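Local coordinates for VAO-type flavoprotein oxidase VAO615 (Myceliophthora thermophila, PDB 6F72) that binds FAD bicovalently and, once reduced, probably reacts rapidly with molecular oxygen as a flavoprotein oxidase, although no substrate is known, at residues S238-S243 / T354-D359; D299-G304 / P385-N390; F340-G345 / F448-F453. All blocks are in the same frame, centred on the assembly; numbering follows the deposited sequence.

Contact 1. Residues S238-S243 / T354-D359; sequences SILSSS and TMPGAD
I239 and T354 meet methyl against hydroxyl. I239 CD1 lies 3.3 Å from T354 OG1, and the two side chains cross at about a right angle. I239 CG1 stands between its backbone N and carbonyl carbon (chi1 60°), and the extended chi2 (164°) carries CD1 on to the threonine. This approach is packing only; the hydrogen bond of T354 OG1 is with H394 NE2. T354 CG2 turns to the backbone of I239 and sits 3.7 Å from I239 O.

The apolar part lies further along. L240 CD2 meets P356 CG at 4.0 Å. The leucine comes to the proline at a slant, through this one methyl. In VAO-type oxidases an FAD-binding domain is joined to a substrate domain built on a large antiparallel sheet. Here a loop and the start of helix 241-244, from the FAD-binding part, rest on the end of sheet strand 348-356. The side chain of I239 comes within about 7 Å of the FAD.

S243 OG approaches the same proline, 3.5 Å from P356 CG, while its hydrogen bond goes to G337 O. No hydrogen bond links the two segments. The loop does bond to the neighbouring sheet strand, where I239 O is hydrogen-bonded to S339 OG.

Contact 2. Residues D299-G304 / P385-N390; sequences DGIVGG and PRVSTN
V302 and S388 form an antiparallel hydrogen-bonded pair at the firm centre of this contact. V302 N reaches S388 O at 2.9 Å, and S388 N returns to V302 O at 2.8 Å. G304 and R386 repeat the pattern, with both donors above the carbonyl planes rather than on a lone pair. The non-hydrogen-bonded pair G303 and V387 lies between them. Strand 382-388 is thereby joined, as an outermost strand, to strand 302-310 of the seven-stranded antiparallel sheet. On the V302 and S388 face, a water donates to V302 O and also hydrogen-bonds S388 OG at 2.7 Å. R386 lies on this face too, and its side chain touches T397 and Y398 of helix 391-399.

The V387 face is looser and more exposed. I301 CG2 touches V387 CG1 at 3.8 Å. V387 CG1 lies anti to the backbone N (chi1 176°), which carries it to the isoleucine.

Beyond the strands, D299 OD2 packs 3.2 Å from N390 CB, while N390 OD1 caps helix 391-399 at D393 N. D299 OD1 accepts from Y391 N and pairs with R216 in a salt bridge. Replacing D299 by alanine would probably leave R216 NE without its carboxylate mate and Y391 N without its acceptor. Four main-chain bonds set the register whatever the side chains, while D299 ties the loop outward to R216 and Y391.

Contact 3. Residues F340-G345 / F448-F453; sequences FTYSVG and FYCDSF
Y342 lays one ring face against C450 in the middle of two antiparallel strands, 339-344 and 448-452, of the large sheet of this VAO-type fold. C450 CB stands over the ring in a CH-pi contact, 3.6 Å from the ring centroid. It sits off-centre, nearest Y342 CZ at 3.3 Å. With chi1 at 59°, the tyrosine ring is folded back over the neighbouring strand. C450 SG meets the ring obliquely, in a sulfur-aromatic contact. The same sulfur forms the disulfide with C476 on strand 472-480, so the aromatic contact lies beside a covalent tie within the sheet.

F448 mirrors this arrangement from the other strand. Its ring receives V344 CB over one face, 4.2 Å from the centroid, and the two side chains run side by side. V344 CG2 also reaches C450 SG at 4.0 Å.

Paired backbone bonds hold these side chains in register. Y342 and C450 bond in both directions, as do V344 and F448.

The opposite face carries T341, S343, Y449 and D451. S343 CB lies obliquely to the Y449 ring. T341 OG1 donates to D451 OD1 at 2.7 Å, from above the carboxylate plane. D451 OD2 is buried with no polar partner, and the D451 side chain comes within about 6 Å of the FAD.

At the strand end, S452 OG donates to F340 O at 2.7 Å, in the carbonyl plane and on a lone pair.

All three contacts reach the same antiparallel sheet. Contact 3 is a buried strand pair inside it. Contact 2 is a partly exposed strand pair at its outermost strand. Contact 1 is buried too, but joins the sheet to a loop and helix start of the FAD-binding part. Strand 348-356 lies between strands 302-310 and 339-344, so contact 1 sits between the others. M355 N and G303 O, 2.7 Å apart, probably bond contacts 1 and 2. I239 CG2 packs against T341 and D451 of contact 3. Chemistry follows place: rings, sulfur and a hydroxyl-carboxylate bond inside, glycines and a water at the edge strand, and no hydrogen bond across contact 1.

Contact 1. Residues S238-S243 / T354-D359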
# COMPACT_ATOMS: atom_id res chain seq x y z
N SER A 238 -1.60 -9.74 3.13
CA SER A 238 -2.93 -10.23 2.77
C SER A 238 -3.40 -11.14 3.88
O SER A 238 -2.57 -11.76 4.57
CB SER A 238 -2.84 -11.03 1.46
OG SER A 238 -4.06 -11.66 1.11
N ILE A 239 -4.72 -11.26 4.03
CA ILE A 239 -5.33 -12.24 4.95
C ILE A 239 -5.06 -13.70 4.48
O ILE A 239 -5.27 -14.67 5.22
CB ILE A 239 -6.84 -11.95 5.18
CG1 ILE A 239 -7.64 -12.01 3.86
CG2 ILE A 239 -7.02 -10.60 5.89
CD1 ILE A 239 -9.15 -12.12 4.01
N LEU A 240 -4.56 -13.82 3.26
CA LEU A 240 -4.24 -15.09 2.64
C LEU A 240 -2.75 -15.43 2.72
O LEU A 240 -2.31 -16.47 2.23
CB LEU A 240 -4.71 -15.11 1.17
CG LEU A 240 -6.18 -15.37 0.83
CD1 LEU A 240 -6.33 -15.58 -0.68
CD2 LEU A 240 -6.81 -16.54 1.58
N SER A 241 -1.97 -14.54 3.34
CA SER A 241 -0.52 -14.70 3.37
C SER A 241 -0.02 -15.91 4.16
O SER A 241 0.99 -16.50 3.79
CB SER A 241 0.16 -13.41 3.82
OG SER A 241 0.13 -12.47 2.76
N SER A 242 -0.77 -16.32 5.19
CA SER A 242 -0.44 -17.52 5.97
C SER A 242 -0.60 -18.78 5.12
O SER A 242 0.01 -19.81 5.42
CB SER A 242 -1.31 -17.64 7.21
OG SER A 242 -1.04 -16.60 8.11
N SER A 243 -1.45 -18.70 4.10
CA SER A 243 -1.65 -19.81 3.19
C SER A 243 -0.71 -19.75 1.98
O SER A 243 -0.21 -20.80 1.54
CB SER A 243 -3.11 -19.90 2.73
OG SER A 243 -3.95 -20.34 3.78
N THR A 354 -9.70 -15.49 9.19
CA THR A 354 -9.67 -16.07 7.84
C THR A 354 -9.04 -17.47 7.93
O THR A 354 -7.86 -17.62 8.27
CB THR A 354 -8.89 -15.17 6.87
OG1 THR A 354 -9.55 -13.91 6.77
CG2 THR A 354 -8.78 -15.81 5.48
N MET A 355 -9.85 -18.48 7.63
CA MET A 355 -9.48 -19.87 7.85
C MET A 355 -9.73 -20.72 6.58
O MET A 355 -10.70 -21.47 6.52
CB MET A 355 -10.22 -20.42 9.08
CG MET A 355 -9.80 -19.77 10.40
SD MET A 355 -10.96 -19.96 11.77
CE MET A 355 -12.15 -18.67 11.39
N PRO A 356 -8.85 -20.58 5.56
CA PRO A 356 -9.12 -21.21 4.25
C PRO A 356 -9.29 -22.72 4.33
O PRO A 356 -8.51 -23.40 5.00
CB PRO A 356 -7.89 -20.82 3.41
CG PRO A 356 -7.38 -19.57 4.05
CD PRO A 356 -7.59 -19.80 5.52
N GLY A 357 -10.33 -23.24 3.68
CA GLY A 357 -10.62 -24.67 3.67
C GLY A 357 -11.18 -25.26 4.95
O GLY A 357 -11.35 -26.49 5.04
N ALA A 358 -11.48 -24.41 5.94
CA ALA A 358 -12.01 -24.86 7.23
C ALA A 358 -13.53 -24.81 7.24
O ALA A 358 -14.12 -23.77 6.96
CB ALA A 358 -11.44 -24.03 8.38
N ASP A 359 -14.18 -25.94 7.55
CA ASP A 359 -15.62 -25.92 7.80
C ASP A 359 -15.92 -25.51 9.25
O ASP A 359 -15.00 -25.14 10.00
CB ASP A 359 -16.33 -27.22 7.36
CG ASP A 359 -16.01 -28.43 8.24
OD1 ASP A 359 -16.17 -28.38 9.48
OD2 ASP A 359 -15.63 -29.47 7.66

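Contact 2. Residues D299-G304 / P385-N390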
# COMPACT_ATOMS: atom_id res chain seq x y z
N ASP A 299 -9.58 -22.24 -5.30
CA ASP A 299 -10.54 -21.72 -4.32
C ASP A 299 -11.32 -22.87 -3.68
O ASP A 299 -11.25 -24.01 -4.14
CB ASP A 299 -11.48 -20.72 -5.00
CG ASP A 299 -12.17 -19.77 -4.02
OD1 ASP A 299 -11.76 -19.64 -2.85
OD2 ASP A 299 -13.16 -19.15 -4.46
N GLY A 300 -12.03 -22.57 -2.61
CA GLY A 300 -12.88 -23.52 -1.92
C GLY A 300 -13.44 -22.83 -0.70
O GLY A 300 -13.20 -21.64 -0.49
N ILE A 301 -14.21 -23.58 0.09
CA ILE A 301 -14.72 -23.18 1.40
C ILE A 301 -13.71 -22.33 2.19
O ILE A 301 -12.52 -22.66 2.23
CB ILE A 301 -15.22 -24.46 2.16
CG1 ILE A 301 -16.74 -24.61 2.05
CG2 ILE A 301 -14.78 -24.52 3.62
CD1 ILE A 301 -17.24 -25.18 0.74
N VAL A 302 -14.17 -21.21 2.76
CA VAL A 302 -13.33 -20.36 3.62
C VAL A 302 -14.05 -20.13 4.95
O VAL A 302 -15.15 -19.57 4.99
CB VAL A 302 -12.94 -19.00 2.97
CG1 VAL A 302 -12.09 -18.16 3.92
CG2 VAL A 302 -12.16 -19.22 1.68
N GLY A 303 -13.42 -20.59 6.03
CA GLY A 303 -13.92 -20.36 7.39
C GLY A 303 -13.66 -18.94 7.86
O GLY A 303 -12.60 -18.36 7.60
N GLY A 304 -14.63 -18.38 8.57
CA GLY A 304 -14.53 -17.00 9.02
C GLY A 304 -15.10 -16.80 10.40
O GLY A 304 -15.90 -17.62 10.87
N PRO A 385 -18.88 -17.19 14.25
CA PRO A 385 -18.27 -18.02 13.22
C PRO A 385 -19.19 -18.15 12.02
O PRO A 385 -20.41 -18.03 12.16
CB PRO A 385 -18.13 -19.40 13.90
CG PRO A 385 -18.49 -19.20 15.33
CD PRO A 385 -19.40 -18.02 15.36
N ARG A 386 -18.59 -18.36 10.85
CA ARG A 386 -19.31 -18.69 9.62
C ARG A 386 -18.41 -19.48 8.68
O ARG A 386 -17.21 -19.63 8.95
CB ARG A 386 -19.89 -17.43 8.93
CG ARG A 386 -18.87 -16.41 8.43
CD ARG A 386 -19.49 -15.22 7.70
NE ARG A 386 -20.32 -14.42 8.59
CZ ARG A 386 -21.65 -14.42 8.60
NH1 ARG A 386 -22.34 -15.16 7.74
NH2 ARG A 386 -22.30 -13.67 9.47
N VAL A 387 -19.00 -20.00 7.61
CA VAL A 387 -18.27 -20.63 6.51
C VAL A 387 -18.78 -20.02 5.20
O VAL A 387 -19.97 -20.10 4.90
CB VAL A 387 -18.43 -22.17 6.50
CG1 VAL A 387 -17.74 -22.79 5.29
CG2 VAL A 387 -17.89 -22.81 7.77
N SER A 388 -17.88 -19.41 4.43
CA SER A 388 -18.21 -18.91 3.09
C SER A 388 -17.90 -19.99 2.03
O SER A 388 -16.98 -20.78 2.21
CB SER A 388 -17.44 -17.61 2.79
OG SER A 388 -17.55 -16.69 3.87
N THR A 389 -18.70 -20.00 0.96
CA THR A 389 -18.55 -20.96 -0.15
C THR A 389 -17.22 -20.78 -0.88
O THR A 389 -16.62 -21.75 -1.34
CB THR A 389 -19.70 -20.80 -1.16
OG1 THR A 389 -20.93 -20.70 -0.45
CG2 THR A 389 -19.78 -22.00 -2.12
N ASN A 390 -16.77 -19.53 -0.95
CA ASN A 390 -15.58 -19.16 -1.70
C ASN A 390 -14.85 -18.04 -0.98
O ASN A 390 -15.34 -17.53 0.04
CB ASN A 390 -15.99 -18.72 -3.11
CG ASN A 390 -16.99 -17.60 -3.10
OD1 ASN A 390 -16.63 -16.43 -2.98
ND2 ASN A 390 -18.27 -17.95 -3.19
O HOH W 1 -16.03 -17.03 6.08

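Contact 3. Residues F340-G345 / F448-F453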
# COMPACT_ATOMS: atom_id res chain seq x y z
N PHE A 340 -5.55 -13.64 11.43
CA PHE A 340 -6.43 -12.65 12.05
C PHE A 340 -6.05 -11.26 11.59
O PHE A 340 -4.88 -10.87 11.66
CB PHE A 340 -6.37 -12.71 13.58
CG PHE A 340 -7.35 -13.67 14.19
CD1 PHE A 340 -8.73 -13.50 14.02
CD2 PHE A 340 -6.89 -14.75 14.95
CE1 PHE A 340 -9.63 -14.40 14.59
CE2 PHE A 340 -7.78 -15.65 15.53
CZ PHE A 340 -9.15 -15.48 15.34
N THR A 341 -7.06 -10.54 11.10
CA THR A 341 -6.96 -9.10 10.92
C THR A 341 -7.83 -8.47 12.02
O THR A 341 -8.97 -8.89 12.25
CB THR A 341 -7.29 -8.67 9.46
OG1 THR A 341 -6.94 -7.29 9.27
CG2 THR A 341 -8.77 -8.88 9.07
N TYR A 342 -7.26 -7.52 12.76
CA TYR A 342 -7.92 -7.02 13.95
C TYR A 342 -7.66 -5.54 14.26
O TYR A 342 -6.66 -4.96 13.82
CB TYR A 342 -7.62 -7.89 15.17
CG TYR A 342 -6.17 -8.03 15.53
CD1 TYR A 342 -5.36 -8.95 14.88
CD2 TYR A 342 -5.61 -7.26 16.56
CE1 TYR A 342 -4.03 -9.09 15.20
CE2 TYR A 342 -4.27 -7.41 16.91
CZ TYR A 342 -3.49 -8.33 16.22
OH TYR A 342 -2.17 -8.48 16.52
N SER A 343 -8.58 -4.96 15.02
CA SER A 343 -8.51 -3.59 15.51
C SER A 343 -8.15 -3.62 16.99
O SER A 343 -8.78 -4.33 17.78
CB SER A 343 -9.85 -2.90 15.32
OG SER A 343 -9.78 -1.54 15.68
N VAL A 344 -7.09 -2.90 17.35
CA VAL A 344 -6.66 -2.80 18.74
C VAL A 344 -7.09 -1.42 19.26
O VAL A 344 -6.53 -0.40 18.87
CB VAL A 344 -5.12 -2.97 18.90
CG1 VAL A 344 -4.71 -2.92 20.37
CG2 VAL A 344 -4.62 -4.27 18.27
N GLY A 345 -8.10 -1.41 20.13
CA GLY A 345 -8.50 -0.18 20.82
C GLY A 345 -8.07 -0.16 22.28
O GLY A 345 -7.62 -1.18 22.81
N PHE A 448 -6.11 1.04 16.09
CA PHE A 448 -5.30 0.76 14.90
C PHE A 448 -5.40 -0.71 14.52
O PHE A 448 -5.71 -1.57 15.36
CB PHE A 448 -3.84 1.20 15.10
CG PHE A 448 -3.13 0.48 16.21
CD1 PHE A 448 -3.17 0.98 17.53
CD2 PHE A 448 -2.40 -0.68 15.97
CE1 PHE A 448 -2.51 0.32 18.56
CE2 PHE A 448 -1.73 -1.34 17.00
CZ PHE A 448 -1.79 -0.84 18.30
N TYR A 449 -5.14 -0.98 13.25
CA TYR A 449 -5.25 -2.32 12.71
C TYR A 449 -3.95 -3.08 12.78
O TYR A 449 -2.86 -2.52 12.61
CB TYR A 449 -5.77 -2.30 11.28
CG TYR A 449 -7.19 -1.81 11.17
CD1 TYR A 449 -8.27 -2.66 11.51
CD2 TYR A 449 -7.47 -0.51 10.71
CE1 TYR A 449 -9.59 -2.22 11.40
CE2 TYR A 449 -8.79 -0.06 10.60
CZ TYR A 449 -9.84 -0.92 10.94
OH TYR A 449 -11.14 -0.47 10.84
N CYS A 450 -4.08 -4.38 13.05
CA CYS A 450 -2.99 -5.32 12.88
C CYS A 450 -3.41 -6.46 11.98
O CYS A 450 -4.57 -6.89 11.98
CB CYS A 450 -2.56 -5.90 14.21
SG CYS A 450 -1.89 -4.73 15.35
N ASP A 451 -2.44 -6.96 11.23
CA ASP A 451 -2.61 -8.23 10.57
C ASP A 451 -1.62 -9.23 11.13
O ASP A 451 -0.54 -8.85 11.60
CB ASP A 451 -2.43 -8.09 9.08
CG ASP A 451 -3.65 -8.52 8.34
OD1 ASP A 451 -4.54 -7.65 8.16
OD2 ASP A 451 -3.73 -9.74 7.96
N SER A 452 -2.00 -10.50 11.06
CA SER A 452 -1.18 -11.60 11.54
C SER A 452 -0.99 -12.63 10.43
O SER A 452 -1.91 -12.89 9.64
CB SER A 452 -1.78 -12.22 12.79
OG SER A 452 -3.12 -12.64 12.56
N PHE A 453 0.21 -13.21 10.39
CA PHE A 453 0.64 -14.06 9.28
C PHE A 453 1.84 -14.92 9.65
O PHE A 453 2.64 -14.53 10.51
CB PHE A 453 1.01 -13.19 8.06
CG PHE A 453 2.10 -12.20 8.33
CD1 PHE A 453 3.45 -12.56 8.18
CD2 PHE A 453 1.80 -10.92 8.78
CE1 PHE A 453 4.46 -11.66 8.46
CE2 PHE A 453 2.81 -10.02 9.06
CZ PHE A 453 4.14 -10.38 8.90